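Local atomic coordinates of periplasmic binding protein (Sulfurospirillum deleyianum, PDB entry 4PAG), a protein that probably captures a solute in the periplasm and delivers it to an ABC transporter, and holds a histidine in this crystal structure. Residues K52-L61 / K263-P272; I297-Y305 / L313-L324. All blocks are in the same frame, centred on the assembly; numbering follows the deposited sequence.

In the fold
Running from the N terminus, the chain first lays down residues 52-61, with the short helix 57-60, and then passes through 201 residues of mixed helix and strand before the loop 263-272, which follows strand 258-260, returns to pack on them. Interaction 1 therefore closes a very long loop. Interaction 2 comes next in series, neither nested nor crossed: only seven residues part 297-305 from 313-324, so it is a short-range closure between two consecutive helices that fastens the C-terminal helix 315-322 to helix 297-309. The two centres lie about 14 Å apart, joined where the Y305 hydroxyl probably hydrogen-bonds S264 O and W268 NE1. Both contacts also reach the bound histidine.

Interaction 1 (K52-L61 / K263-P272); sequences KDNNNGEKFL and KSPFNWTDRP. With HIS (histidine), chain E.
Two loops of the periplasmic-binding-protein fold pair here beside the histidine pocket, N54 sinking its amide among the backbone of F266, N267 and R271. Both ends of that amide work: ND2 donates to R271 O at 3.0 Å, while OD1 takes N267 N-H at 2.9 Å from above its carbonyl plane. N267 replies with ND2 bonded in plane to a lone pair of D53 O (3.0 Å) and to Q233, and its OD1 closes an Asx turn on T269 N. The tightly packed apolar part surrounds P265, which follows a cis peptide bond and crosses the F60 side chain at about a right angle, its CD over the F60 ring face in a CH-pi contact 4.3 Å from the centroid; L61 CD2 backs P265 CG at 3.8 Å. Toward solvent the contact loosens: D53 runs alongside R271 without a salt bridge, a water linking its OD2 to R271 O, and R271 is engaged instead by D270, E185 and E177. On the pocket side K263, bent at chi4 (73°), hydrogen-bonds the bound histidine's O through NZ at 2.9 Å and also Q233 O and V261 O, and S264 OG donates to a lone pair of N56 OD1 at 2.8 Å.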
loop_
_atom_site.group_PDB
_atom_site.type_symbol
_atom_site.label_atom_id
_atom_site.label_comp_id
_atom_site.label_asym_id
_atom_site.label_seq_id
_atom_site.Cartn_x
_atom_site.Cartn_y
_atom_site.Cartn_z
ATOM N N LYS A 52 1.913 -10.946 -9.023
ATOM C CA LYS A 52 1.520 -11.852 -7.941
ATOM C C LYS A 52 0.728 -11.157 -6.819
ATOM O O LYS A 52 -0.131 -11.767 -6.185
ATOM C CB LYS A 52 2.760 -12.537 -7.364
ATOM C CG LYS A 52 2.446 -13.726 -6.469
ATOM C CD LYS A 52 3.686 -14.567 -6.237
ATOM C CE LYS A 52 3.451 -15.593 -5.139
ATOM N NZ LYS A 52 4.565 -16.567 -5.026
ATOM N N ASP A 53 1.018 -9.879 -6.586
ATOM C CA ASP A 53 0.476 -9.153 -5.435
ATOM C C ASP A 53 -0.672 -8.208 -5.802
ATOM O O ASP A 53 -1.341 -7.655 -4.922
ATOM C CB ASP A 53 1.608 -8.356 -4.775
ATOM C CG ASP A 53 2.756 -9.243 -4.313
ATOM O OD1 ASP A 53 2.505 -10.190 -3.536
ATOM O OD2 ASP A 53 3.915 -9.000 -4.720
ATOM N N ASN A 54 -0.877 -8.008 -7.104
ATOM C CA ASN A 54 -1.860 -7.059 -7.614
ATOM C C ASN A 54 -2.553 -7.691 -8.822
ATOM O O ASN A 54 -1.897 -7.992 -9.824
ATOM C CB ASN A 54 -1.184 -5.734 -7.991
ATOM C CG ASN A 54 -0.402 -5.123 -6.835
ATOM O OD1 ASN A 54 -0.917 -4.290 -6.095
ATOM N ND2 ASN A 54 0.842 -5.546 -6.671
ATOM N N ASN A 55 -3.865 -7.907 -8.705
ATOM C CA ASN A 55 -4.623 -8.765 -9.619
ATOM C C ASN A 55 -5.838 -8.074 -10.221
ATOM O O ASN A 55 -6.372 -7.134 -9.653
ATOM C CB ASN A 55 -5.180 -9.998 -8.867
ATOM C CG ASN A 55 -4.104 -10.873 -8.262
ATOM O OD1 ASN A 55 -2.915 -10.777 -8.594
ATOM N ND2 ASN A 55 -4.517 -11.743 -7.365
ATOM N N ASN A 56 -6.314 -8.615 -11.339
ATOM C CA ASN A 56 -7.603 -8.243 -11.925
ATOM C C ASN A 56 -7.703 -6.772 -12.333
ATOM O O ASN A 56 -8.794 -6.208 -12.379
ATOM C CB ASN A 56 -8.758 -8.600 -10.973
ATOM C CG ASN A 56 -8.829 -10.082 -10.656
ATOM O OD1 ASN A 56 -8.813 -10.489 -9.489
ATOM N ND2 ASN A 56 -8.920 -10.900 -11.692
ATOM N N GLY A 57 -6.573 -6.156 -12.656
ATOM C CA GLY A 57 -6.551 -4.732 -12.978
ATOM C C GLY A 57 -7.494 -4.348 -14.105
ATOM O O GLY A 57 -8.097 -3.285 -14.072
ATOM N N GLU A 58 -7.645 -5.222 -15.093
ATOM C CA GLU A 58 -8.471 -4.903 -16.264
ATOM C C GLU A 58 -9.948 -4.669 -15.910
ATOM O O GLU A 58 -10.663 -3.975 -16.627
ATOM C CB GLU A 58 -8.320 -5.973 -17.359
ATOM C CG GLU A 58 -8.953 -7.327 -17.057
ATOM C CD GLU A 58 -8.155 -8.177 -16.077
ATOM O OE1 GLU A 58 -7.028 -7.776 -15.697
ATOM O OE2 GLU A 58 -8.662 -9.253 -15.681
ATOM N N LYS A 59 -10.394 -5.228 -14.790
ATOM C CA LYS A 59 -11.769 -5.050 -14.337
ATOM C C LYS A 59 -11.971 -3.723 -13.581
ATOM O O LYS A 59 -13.102 -3.258 -13.454
ATOM C CB LYS A 59 -12.181 -6.226 -13.440
ATOM C CG LYS A 59 -11.939 -7.614 -14.044
ATOM C CD LYS A 59 -12.889 -7.938 -15.189
ATOM C CE LYS A 59 -14.323 -8.102 -14.694
ATOM N NZ LYS A 59 -15.239 -8.697 -15.708
ATOM N N PHE A 60 -10.886 -3.116 -13.089
ATOM C CA PHE A 60 -10.968 -1.947 -12.206
ATOM C C PHE A 60 -10.261 -0.686 -12.713
ATOM O O PHE A 60 -10.586 0.412 -12.270
ATOM C CB PHE A 60 -10.370 -2.301 -10.843
ATOM C CG PHE A 60 -11.154 -3.327 -10.077
ATOM C CD1 PHE A 60 -12.190 -2.940 -9.248
ATOM C CD2 PHE A 60 -10.834 -4.669 -10.155
ATOM C CE1 PHE A 60 -12.902 -3.876 -8.529
ATOM C CE2 PHE A 60 -11.547 -5.619 -9.433
ATOM C CZ PHE A 60 -12.582 -5.221 -8.625
ATOM N N LEU A 61 -9.302 -0.841 -13.625
ATOM C CA LEU A 61 -8.422 0.256 -14.037
ATOM C C LEU A 61 -8.630 0.608 -15.504
ATOM O O LEU A 61 -9.071 -0.221 -16.303
ATOM C CB LEU A 61 -6.958 -0.148 -13.823
ATOM C CG LEU A 61 -6.582 -0.627 -12.420
ATOM C CD1 LEU A 61 -5.164 -1.179 -12.415
ATOM C CD2 LEU A 61 -6.741 0.486 -11.400
ATOM N N LYS A 263 -6.368 -8.226 -3.348
ATOM C CA LYS A 263 -5.348 -7.747 -4.279
ATOM C C LYS A 263 -5.880 -7.025 -5.506
ATOM O O LYS A 263 -5.087 -6.608 -6.350
ATOM C CB LYS A 263 -4.502 -8.936 -4.745
ATOM C CG LYS A 263 -3.735 -9.587 -3.618
ATOM C CD LYS A 263 -3.109 -10.894 -4.015
ATOM C CE LYS A 263 -2.338 -11.463 -2.839
ATOM N NZ LYS A 263 -3.245 -11.990 -1.787
ATOM N N SER A 264 -7.201 -6.865 -5.607
ATOM C CA SER A 264 -7.837 -6.378 -6.828
ATOM C C SER A 264 -8.332 -4.933 -6.698
ATOM O O SER A 264 -9.236 -4.661 -5.908
ATOM C CB SER A 264 -9.007 -7.290 -7.202
ATOM O OG SER A 264 -8.562 -8.624 -7.396
ATOM N N PRO A 265 -7.755 -3.999 -7.481
ATOM C CA PRO A 265 -6.668 -4.137 -8.448
ATOM C C PRO A 265 -5.274 -3.898 -7.856
ATOM O O PRO A 265 -4.265 -4.222 -8.496
ATOM C CB PRO A 265 -6.990 -3.037 -9.451
ATOM C CG PRO A 265 -7.521 -1.941 -8.588
ATOM C CD PRO A 265 -8.333 -2.639 -7.529
ATOM N N PHE A 266 -5.225 -3.300 -6.665
ATOM C CA PHE A 266 -3.983 -3.057 -5.955
ATOM C C PHE A 266 -4.085 -3.752 -4.597
ATOM O O PHE A 266 -5.164 -3.822 -4.005
ATOM C CB PHE A 266 -3.765 -1.564 -5.691
ATOM C CG PHE A 266 -3.755 -0.683 -6.910
ATOM C CD1 PHE A 266 -3.286 -1.125 -8.149
ATOM C CD2 PHE A 266 -4.152 0.649 -6.789
ATOM C CE1 PHE A 266 -3.258 -0.265 -9.245
ATOM C CE2 PHE A 266 -4.118 1.509 -7.876
ATOM C CZ PHE A 266 -3.665 1.053 -9.105
ATOM N N ASN A 267 -2.957 -4.228 -4.089
ATOM C CA ASN A 267 -2.925 -4.907 -2.789
ATOM C C ASN A 267 -3.406 -3.989 -1.663
ATOM O O ASN A 267 -3.013 -2.816 -1.591
ATOM C CB ASN A 267 -1.508 -5.378 -2.512
ATOM C CG ASN A 267 -1.441 -6.458 -1.451
ATOM O OD1 ASN A 267 -1.606 -6.193 -0.247
ATOM N ND2 ASN A 267 -1.169 -7.683 -1.884
ATOM N N TRP A 268 -4.261 -4.523 -0.788
ATOM C CA TRP A 268 -4.848 -3.739 0.290
ATOM C C TRP A 268 -3.869 -3.385 1.414
ATOM O O TRP A 268 -4.138 -2.448 2.157
ATOM C CB TRP A 268 -6.080 -4.446 0.893
ATOM C CG TRP A 268 -7.318 -4.369 0.045
ATOM C CD1 TRP A 268 -7.388 -4.089 -1.293
ATOM C CD2 TRP A 268 -8.663 -4.605 0.472
ATOM N NE1 TRP A 268 -8.686 -4.115 -1.713
ATOM C CE2 TRP A 268 -9.492 -4.437 -0.654
ATOM C CE3 TRP A 268 -9.249 -4.942 1.698
ATOM C CZ2 TRP A 268 -10.880 -4.587 -0.591
ATOM C CZ3 TRP A 268 -10.624 -5.092 1.753
ATOM C CH2 TRP A 268 -11.418 -4.918 0.619
ATOM N N THR A 269 -2.753 -4.103 1.553
ATOM C CA THR A 269 -1.848 -3.858 2.699
ATOM C C THR A 269 -0.346 -3.709 2.421
ATOM O O THR A 269 0.352 -3.095 3.228
ATOM C CB THR A 269 -2.041 -4.914 3.824
ATOM O OG1 THR A 269 -1.437 -6.159 3.451
ATOM C CG2 THR A 269 -3.511 -5.136 4.112
ATOM N N ASP A 270 0.154 -4.229 1.300
ATOM C CA ASP A 270 1.605 -4.333 1.085
ATOM C C ASP A 270 1.933 -4.746 -0.364
ATOM O O ASP A 270 1.062 -5.228 -1.081
ATOM C CB ASP A 270 2.158 -5.377 2.065
ATOM C CG ASP A 270 3.665 -5.345 2.193
ATOM O OD1 ASP A 270 4.295 -4.330 1.823
ATOM O OD2 ASP A 270 4.224 -6.348 2.694
ATOM N N ARG A 271 3.177 -4.539 -0.798
ATOM C CA ARG A 271 3.651 -5.061 -2.081
ATOM C C ARG A 271 2.820 -4.506 -3.248
ATOM O O ARG A 271 2.363 -5.257 -4.103
ATOM C CB ARG A 271 3.618 -6.609 -2.086
ATOM C CG ARG A 271 4.197 -7.278 -0.851
ATOM C CD ARG A 271 5.672 -6.956 -0.622
ATOM N NE ARG A 271 6.107 -7.366 0.713
ATOM C CZ ARG A 271 7.371 -7.368 1.144
ATOM N NH1 ARG A 271 8.371 -7.011 0.347
ATOM N NH2 ARG A 271 7.639 -7.742 2.386
ATOM N N PRO A 272 2.652 -3.173 -3.308
ATOM C CA PRO A 272 3.298 -2.142 -2.511
ATOM C C PRO A 272 2.508 -1.614 -1.307
ATOM O O PRO A 272 1.280 -1.712 -1.271
ATOM C CB PRO A 272 3.411 -0.998 -3.508
ATOM C CG PRO A 272 2.137 -1.115 -4.293
ATOM C CD PRO A 272 1.846 -2.585 -4.392
HETATM N N HIS E . -7.974 -15.043 -3.571
HETATM C CA HIS E . -7.273 -13.758 -3.844
HETATM C C HIS E . -5.819 -14.009 -4.219
HETATM O O HIS E . -4.862 -13.793 -3.463
HETATM C CB HIS E . -7.366 -12.821 -2.646
HETATM C CG HIS E . -8.747 -12.701 -2.082
HETATM N ND1 HIS E . -8.991 -12.435 -0.751
HETATM C CD2 HIS E . -9.961 -12.819 -2.670
HETATM C CE1 HIS E . -10.295 -12.381 -0.546
HETATM N NE2 HIS E . -10.906 -12.611 -1.694
HETATM O OXT HIS E . -5.584 -14.459 -5.330
HETATM O O HOH W 1 4.336 -6.340 -6.060
#

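Interaction 2 (I297-Y305 / L313-L324); sequences IEDKVKAFY and LSNEDLKTYFKL. With HIS (histidine), chain E.
K302, L313 and L324 bury the most surface of any residues in this junction, where helix 297-305 meets the C-terminal helix 315-322 at a crossing angle of 96°. K302 starts on the helix flank, runs extended through its methylenes and turns only at chi4 (-102°), which brings NZ to L313 O at 2.7 Å, nearly along the C=O axis. A long, flexible lysine suits this place because its aliphatic part can cross L318 at about a right angle while its charge reaches a carbonyl just ahead of the helix. Shortened to an alanine, this position would probably leave L313 O without its lysine donor and open a gap beside L318 CD1. L313 fills the inner side: its CD1 branch touches both V301 CG1, at 3.9 Å, and Y305 CB, at 3.7 Å. At the other end the terminal L324 sets CD1 against V301 CG2 at 3.7 Å and turns CD2 to I297, and a water joins its O to E298 OE1. Branched V301 thus serves three leucines, its CG1 also touching L318 CD2 and the F322 ring. F322 meets Y305 obliquely, centroids 5.3 Å apart, F322 CE2 lying over one face of the tyrosine ring; the Y305 hydroxyl goes to S264 outside this contact. S314 and D317 form a capping box at the start of helix 315-322, whose far end brings Y321, F322 and K323 to the bound histidine. Hydrocarbon thus supplies most of the join, and the lysine-carbonyl bond, the one direct hydrogen bond between the segments, gives L313 O, just ahead of the helix, a charged donor.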
loop_
_atom_site.group_PDB
_atom_site.type_symbol
_atom_site.label_atom_id
_atom_site.label_comp_id
_atom_site.label_asym_id
_atom_site.label_seq_id
_atom_site.Cartn_x
_atom_site.Cartn_y
_atom_site.Cartn_z
ATOM N N ILE A 297 -17.768 -3.090 7.222
ATOM C CA ILE A 297 -16.616 -3.118 6.332
ATOM C C ILE A 297 -17.043 -3.175 4.869
ATOM O O ILE A 297 -16.471 -2.470 4.032
ATOM C CB ILE A 297 -15.615 -4.252 6.707
ATOM C CG1 ILE A 297 -14.327 -4.136 5.892
ATOM C CG2 ILE A 297 -16.228 -5.641 6.551
ATOM C CD1 ILE A 297 -13.570 -2.846 6.127
ATOM N N GLU A 298 -18.068 -3.967 4.562
ATOM C CA GLU A 298 -18.550 -4.063 3.181
ATOM C C GLU A 298 -19.019 -2.710 2.624
ATOM O O GLU A 298 -18.836 -2.441 1.439
ATOM C CB GLU A 298 -19.634 -5.144 3.019
ATOM C CG GLU A 298 -20.952 -4.882 3.747
ATOM C CD GLU A 298 -20.939 -5.239 5.239
ATOM O OE1 GLU A 298 -19.887 -5.646 5.792
ATOM O OE2 GLU A 298 -22.008 -5.108 5.871
ATOM N N ASP A 299 -19.599 -1.859 3.473
ATOM C CA ASP A 299 -20.013 -0.514 3.050
ATOM C C ASP A 299 -18.824 0.429 2.840
ATOM O O ASP A 299 -18.847 1.263 1.943
ATOM C CB ASP A 299 -20.993 0.095 4.055
ATOM C CG ASP A 299 -22.330 -0.624 4.081
ATOM O OD1 ASP A 299 -22.586 -1.480 3.202
ATOM O OD2 ASP A 299 -23.138 -0.321 4.984
ATOM N N LYS A 300 -17.799 0.307 3.676
ATOM C CA LYS A 300 -16.546 1.048 3.459
ATOM C C LYS A 300 -15.862 0.655 2.147
ATOM O O LYS A 300 -15.385 1.518 1.411
ATOM C CB LYS A 300 -15.587 0.846 4.625
ATOM C CG LYS A 300 -16.053 1.545 5.886
ATOM C CD LYS A 300 -14.925 1.748 6.882
ATOM C CE LYS A 300 -15.291 2.799 7.915
ATOM N NZ LYS A 300 -15.281 4.167 7.333
ATOM N N VAL A 301 -15.834 -0.639 1.846
ATOM C CA VAL A 301 -15.280 -1.099 0.570
ATOM C C VAL A 301 -16.038 -0.444 -0.585
ATOM O O VAL A 301 -15.429 0.091 -1.513
ATOM C CB VAL A 301 -15.319 -2.644 0.424
ATOM C CG1 VAL A 301 -14.724 -3.074 -0.910
ATOM C CG2 VAL A 301 -14.566 -3.324 1.560
ATOM N N LYS A 302 -17.368 -0.469 -0.517
ATOM C CA LYS A 302 -18.192 0.069 -1.599
ATOM C C LYS A 302 -17.946 1.555 -1.812
ATOM O O LYS A 302 -17.748 1.980 -2.947
ATOM C CB LYS A 302 -19.690 -0.209 -1.365
ATOM C CG LYS A 302 -20.115 -1.612 -1.763
ATOM C CD LYS A 302 -21.541 -1.910 -1.295
ATOM C CE LYS A 302 -22.079 -3.214 -1.863
ATOM N NZ LYS A 302 -23.020 -3.015 -3.001
ATOM N N ALA A 303 -17.931 2.330 -0.726
ATOM C CA ALA A 303 -17.702 3.778 -0.811
ATOM C C ALA A 303 -16.293 4.097 -1.309
ATOM O O ALA A 303 -16.103 4.985 -2.133
ATOM C CB ALA A 303 -17.935 4.440 0.539
ATOM N N PHE A 304 -15.311 3.363 -0.810
ATOM C CA PHE A 304 -13.924 3.576 -1.202
ATOM C C PHE A 304 -13.721 3.299 -2.701
ATOM O O PHE A 304 -13.119 4.109 -3.421
ATOM C CB PHE A 304 -13.003 2.720 -0.336
ATOM C CG PHE A 304 -11.546 2.950 -0.586
ATOM C CD1 PHE A 304 -10.883 2.221 -1.554
ATOM C CD2 PHE A 304 -10.836 3.894 0.146
ATOM C CE1 PHE A 304 -9.543 2.422 -1.795
ATOM C CE2 PHE A 304 -9.489 4.099 -0.089
ATOM C CZ PHE A 304 -8.845 3.359 -1.063
ATOM N N TYR A 305 -14.252 2.180 -3.178
ATOM C CA TYR A 305 -14.087 1.813 -4.583
ATOM C C TYR A 305 -14.831 2.771 -5.513
ATOM O O TYR A 305 -14.347 3.076 -6.617
ATOM C CB TYR A 305 -14.470 0.342 -4.837
ATOM C CG TYR A 305 -13.278 -0.587 -4.659
ATOM C CD1 TYR A 305 -12.709 -0.784 -3.402
ATOM C CD2 TYR A 305 -12.704 -1.234 -5.743
ATOM C CE1 TYR A 305 -11.609 -1.606 -3.235
ATOM C CE2 TYR A 305 -11.599 -2.065 -5.586
ATOM C CZ TYR A 305 -11.048 -2.242 -4.330
ATOM O OH TYR A 305 -9.947 -3.067 -4.150
ATOM N N LEU A 313 -19.660 -1.838 -6.863
ATOM C CA LEU A 313 -19.492 -3.238 -6.532
ATOM C C LEU A 313 -20.822 -3.845 -6.119
ATOM O O LEU A 313 -21.506 -3.316 -5.241
ATOM C CB LEU A 313 -18.474 -3.380 -5.399
ATOM C CG LEU A 313 -17.045 -2.947 -5.741
ATOM C CD1 LEU A 313 -16.214 -2.865 -4.475
ATOM C CD2 LEU A 313 -16.414 -3.917 -6.733
ATOM N N SER A 314 -21.191 -4.946 -6.765
ATOM C CA SER A 314 -22.351 -5.734 -6.359
ATOM C C SER A 314 -21.993 -6.575 -5.138
ATOM O O SER A 314 -20.821 -6.714 -4.798
ATOM C CB SER A 314 -22.769 -6.670 -7.487
ATOM O OG SER A 314 -21.797 -7.683 -7.684
ATOM N N ASN A 315 -22.998 -7.163 -4.495
ATOM C CA ASN A 315 -22.734 -8.081 -3.391
ATOM C C ASN A 315 -21.966 -9.318 -3.861
ATOM O O ASN A 315 -21.127 -9.844 -3.134
ATOM C CB ASN A 315 -24.032 -8.468 -2.670
ATOM C CG ASN A 315 -24.623 -7.311 -1.866
ATOM O OD1 ASN A 315 -23.937 -6.341 -1.541
ATOM N ND2 ASN A 315 -25.903 -7.413 -1.544
ATOM N N GLU A 316 -22.229 -9.763 -5.086
ATOM C CA GLU A 316 -21.476 -10.875 -5.650
ATOM C C GLU A 316 -20.010 -10.489 -5.900
ATOM O O GLU A 316 -19.117 -11.303 -5.679
ATOM C CB GLU A 316 -22.135 -11.391 -6.934
ATOM C CG GLU A 316 -21.560 -12.703 -7.459
ATOM C CD GLU A 316 -21.617 -13.843 -6.446
ATOM O OE1 GLU A 316 -22.571 -13.899 -5.638
ATOM O OE2 GLU A 316 -20.704 -14.692 -6.462
ATOM N N ASP A 317 -19.765 -9.254 -6.343
ATOM C CA ASP A 317 -18.392 -8.748 -6.504
ATOM C C ASP A 317 -17.634 -8.752 -5.189
ATOM O O ASP A 317 -16.447 -9.076 -5.156
ATOM C CB ASP A 317 -18.376 -7.307 -7.037
ATOM C CG ASP A 317 -18.850 -7.198 -8.463
ATOM O OD1 ASP A 317 -18.742 -8.195 -9.206
ATOM O OD2 ASP A 317 -19.328 -6.103 -8.839
ATOM N N LEU A 318 -18.312 -8.360 -4.113
ATOM C CA LEU A 318 -17.677 -8.302 -2.800
ATOM C C LEU A 318 -17.240 -9.688 -2.359
ATOM O O LEU A 318 -16.165 -9.854 -1.781
ATOM C CB LEU A 318 -18.613 -7.688 -1.765
ATOM C CG LEU A 318 -18.884 -6.188 -1.885
ATOM C CD1 LEU A 318 -20.037 -5.800 -0.972
ATOM C CD2 LEU A 318 -17.644 -5.364 -1.555
ATOM N N LYS A 319 -18.075 -10.680 -2.655
ATOM C CA LYS A 319 -17.759 -12.067 -2.364
ATOM C C LYS A 319 -16.601 -12.539 -3.235
ATOM O O LYS A 319 -15.612 -13.054 -2.727
ATOM C CB LYS A 319 -18.987 -12.952 -2.602
ATOM C CG LYS A 319 -18.807 -14.391 -2.145
ATOM C CD LYS A 319 -19.973 -15.266 -2.584
ATOM C CE LYS A 319 -19.634 -16.744 -2.446
ATOM N NZ LYS A 319 -19.452 -17.149 -1.023
ATOM N N THR A 320 -16.733 -12.340 -4.544
ATOM C CA THR A 320 -15.765 -12.819 -5.530
ATOM C C THR A 320 -14.362 -12.265 -5.324
ATOM O O THR A 320 -13.398 -13.016 -5.273
ATOM C CB THR A 320 -16.218 -12.457 -6.960
ATOM O OG1 THR A 320 -17.459 -13.109 -7.242
ATOM C CG2 THR A 320 -15.181 -12.882 -7.999
ATOM N N TYR A 321 -14.246 -10.948 -5.230
ATOM C CA TYR A 321 -12.932 -10.322 -5.132
ATOM C C TYR A 321 -12.374 -10.225 -3.715
ATOM O O TYR A 321 -11.155 -10.230 -3.543
ATOM C CB TYR A 321 -12.967 -8.940 -5.783
ATOM C CG TYR A 321 -13.239 -9.025 -7.265
ATOM C CD1 TYR A 321 -12.268 -9.500 -8.131
ATOM C CD2 TYR A 321 -14.467 -8.653 -7.797
ATOM C CE1 TYR A 321 -12.507 -9.596 -9.489
ATOM C CE2 TYR A 321 -14.716 -8.743 -9.152
ATOM C CZ TYR A 321 -13.733 -9.214 -9.995
ATOM O OH TYR A 321 -13.960 -9.308 -11.347
ATOM N N PHE A 322 -13.249 -10.137 -2.711
ATOM C CA PHE A 322 -12.824 -9.760 -1.349
ATOM C C PHE A 322 -13.309 -10.656 -0.200
ATOM O O PHE A 322 -12.919 -10.433 0.949
ATOM C CB PHE A 322 -13.256 -8.318 -1.062
ATOM C CG PHE A 322 -12.978 -7.370 -2.198
ATOM C CD1 PHE A 322 -11.698 -7.230 -2.687
ATOM C CD2 PHE A 322 -13.994 -6.630 -2.773
ATOM C CE1 PHE A 322 -11.425 -6.371 -3.738
ATOM C CE2 PHE A 322 -13.733 -5.761 -3.825
ATOM C CZ PHE A 322 -12.444 -5.633 -4.304
ATOM N N LYS A 323 -14.138 -11.657 -0.503
ATOM C CA LYS A 323 -14.734 -12.526 0.517
ATOM C C LYS A 323 -15.474 -11.715 1.582
ATOM O O LYS A 323 -15.389 -11.997 2.779
ATOM C CB LYS A 323 -13.680 -13.440 1.163
ATOM C CG LYS A 323 -13.056 -14.453 0.218
ATOM C CD LYS A 323 -11.801 -15.067 0.825
ATOM C CE LYS A 323 -10.944 -15.787 -0.210
ATOM N NZ LYS A 323 -9.718 -16.372 0.407
ATOM N N LEU A 324 -16.208 -10.708 1.131
ATOM C CA LEU A 324 -17.002 -9.873 2.009
ATOM C C LEU A 324 -18.442 -9.851 1.511
ATOM O O LEU A 324 -19.317 -9.280 2.158
ATOM C CB LEU A 324 -16.430 -8.456 2.047
ATOM C CG LEU A 324 -15.015 -8.311 2.613
ATOM C CD1 LEU A 324 -14.530 -6.882 2.437
ATOM C CD2 LEU A 324 -14.950 -8.716 4.079
HETATM N N HIS E . -7.974 -15.043 -3.571
HETATM C CA HIS E . -7.273 -13.758 -3.844
HETATM C C HIS E . -5.819 -14.009 -4.219
HETATM O O HIS E . -4.862 -13.793 -3.463
HETATM C CB HIS E . -7.366 -12.821 -2.646
HETATM C CG HIS E . -8.747 -12.701 -2.082
HETATM N ND1 HIS E . -8.991 -12.435 -0.751
HETATM C CD2 HIS E . -9.961 -12.819 -2.670
HETATM C CE1 HIS E . -10.295 -12.381 -0.546
HETATM N NE2 HIS E . -10.906 -12.611 -1.694
HETATM O OXT HIS E . -5.584 -14.459 -5.330
HETATM O O HOH W 2 -18.818 -8.097 5.070
HETATM O O HOH W 3 -18.310 0.522 -5.106
#